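Long-range contact in 6-phosphogluconolactonase (Trypanosoma cruzi, PDB 6VYE), which probably hydrolyses 6-phosphogluconolactone to 6-phosphogluconate, the second step of the pentose phosphate pathway: residues L24-A28 / F259-K263. Sequence-based numbering, arbitrary orientation.
Sequences LSGVA and FILDK
The flat groups that Leu24 meets are two successive peptides of the strand, Ile260–Leu261 and Leu261–Asp262, and it meets both over a face. Methyl CD2 of Leu24 sits over the carbonyl end of the first peptide, somewhat tilted from the perpendicular, 3.4 Å from Ile260 O. Its other methyl, CD1, lies over the second, at 4.0 Å from both Leu261 O and Asp262 N. At its edges the Ile260–Leu261 peptide is held by backbone hydrogen bonds to Ala224 of strand 219-224 and Ile16 of strand 14-18.

Ile260 is the strand's main side chain here, pointing at the helix. Branch CG2 settles between Leu24 CG, at 3.9 Å, and Val27 CG1, at 3.8 Å. The longer arm turns toward Ala28: CG1 is anti to the carbonyl carbon (chi1 -51°) and the chain then runs extended, so that CD1 arrives 3.6 Å from Ala28 CA and 3.7 Å from Val27 CG1. Ile260 thus rests on residues i, i+3 and i+4 of the first helical turn, which Ala28 N closes by bonding to Leu24 O. The side chains of Leu24 and Val27 both run counter to that of Ile260, passing alongside it; Val27 also touches Ile16 and Cys18.

Of the Asp262 side chain, CB meets Leu24; OD1 takes N-H bonds from Ile265 and Gly226.

Helix 24-38 follows edge strand 14-18 and lies on one face of the parallel part of the mixed central sheet, in the Rossmann-like manner of this family. The short segments run nearly antiparallel, at 162°. Across this buried interface aliphatic carbons meet one another and peptide faces. At this end of the helix, the seat on the strand rests on van der Waals fit and burial of apolar surface, which fixes direction less strictly than polar bonds would.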
# COMPACT_ATOMS: atom_id res chain seq x y z
N LEU A 24 -11.31 2.90 -12.17
CA LEU A 24 -10.78 2.83 -10.79
C LEU A 24 -9.61 3.82 -10.63
O LEU A 24 -9.65 4.55 -9.61
CB LEU A 24 -10.36 1.40 -10.40
CG LEU A 24 -11.47 0.55 -9.78
CD1 LEU A 24 -12.34 -0.03 -10.86
CD2 LEU A 24 -10.92 -0.54 -8.89
N SER A 25 -8.66 3.87 -11.57
CA SER A 25 -7.48 4.78 -11.46
C SER A 25 -7.97 6.22 -11.34
O SER A 25 -7.39 6.96 -10.53
CB SER A 25 -6.43 4.62 -12.54
OG SER A 25 -7.00 4.42 -13.82
N GLY A 26 -9.00 6.59 -12.11
CA GLY A 26 -9.61 7.93 -12.12
C GLY A 26 -10.18 8.28 -10.76
O GLY A 26 -9.93 9.41 -10.30
N VAL A 27 -10.92 7.38 -10.14
CA VAL A 27 -11.49 7.59 -8.77
C VAL A 27 -10.36 7.65 -7.73
O VAL A 27 -10.48 8.44 -6.80
CB VAL A 27 -12.53 6.51 -8.42
CG1 VAL A 27 -13.03 6.67 -7.00
CG2 VAL A 27 -13.70 6.54 -9.41
N ALA A 28 -9.31 6.85 -7.86
CA ALA A 28 -8.21 6.78 -6.88
C ALA A 28 -7.43 8.10 -6.93
O ALA A 28 -7.15 8.69 -5.88
CB ALA A 28 -7.31 5.61 -7.18
N PHE A 259 -12.65 1.93 -0.05
CA PHE A 259 -12.57 0.77 -0.97
C PHE A 259 -13.12 1.22 -2.33
O PHE A 259 -14.26 1.75 -2.41
CB PHE A 259 -13.35 -0.44 -0.44
CG PHE A 259 -12.74 -1.20 0.71
CD1 PHE A 259 -13.25 -2.43 1.08
CD2 PHE A 259 -11.71 -0.67 1.48
CE1 PHE A 259 -12.74 -3.14 2.15
CE2 PHE A 259 -11.17 -1.39 2.53
CZ PHE A 259 -11.67 -2.63 2.86
N ILE A 260 -12.29 1.11 -3.37
CA ILE A 260 -12.65 1.48 -4.76
C ILE A 260 -12.73 0.16 -5.53
O ILE A 260 -11.71 -0.55 -5.63
CB ILE A 260 -11.66 2.52 -5.32
CG1 ILE A 260 -11.49 3.70 -4.37
CG2 ILE A 260 -12.04 2.97 -6.73
CD1 ILE A 260 -10.55 4.80 -4.90
N LEU A 261 -13.93 -0.19 -5.98
CA LEU A 261 -14.27 -1.52 -6.54
C LEU A 261 -14.82 -1.40 -7.96
O LEU A 261 -15.41 -0.34 -8.31
CB LEU A 261 -15.32 -2.14 -5.62
CG LEU A 261 -14.98 -2.13 -4.13
CD1 LEU A 261 -16.11 -2.76 -3.34
CD2 LEU A 261 -13.68 -2.89 -3.88
N ASP A 262 -14.71 -2.47 -8.74
CA ASP A 262 -15.48 -2.66 -10.00
C ASP A 262 -16.81 -3.34 -9.64
O ASP A 262 -16.96 -3.77 -8.48
CB ASP A 262 -14.64 -3.38 -11.06
CG ASP A 262 -14.52 -4.89 -10.90
OD1 ASP A 262 -14.58 -5.39 -9.74
OD2 ASP A 262 -14.38 -5.57 -11.94
N LYS A 263 -17.72 -3.42 -10.61
CA LYS A 263 -19.07 -4.03 -10.47
C LYS A 263 -18.91 -5.51 -10.10
O LYS A 263 -19.58 -5.95 -9.18
CB LYS A 263 -19.87 -3.90 -11.77
CG LYS A 263 -20.28 -2.49 -12.15
CD LYS A 263 -21.41 -1.95 -11.30
CE LYS A 263 -22.02 -0.68 -11.85
NZ LYS A 263 -21.97 0.41 -10.84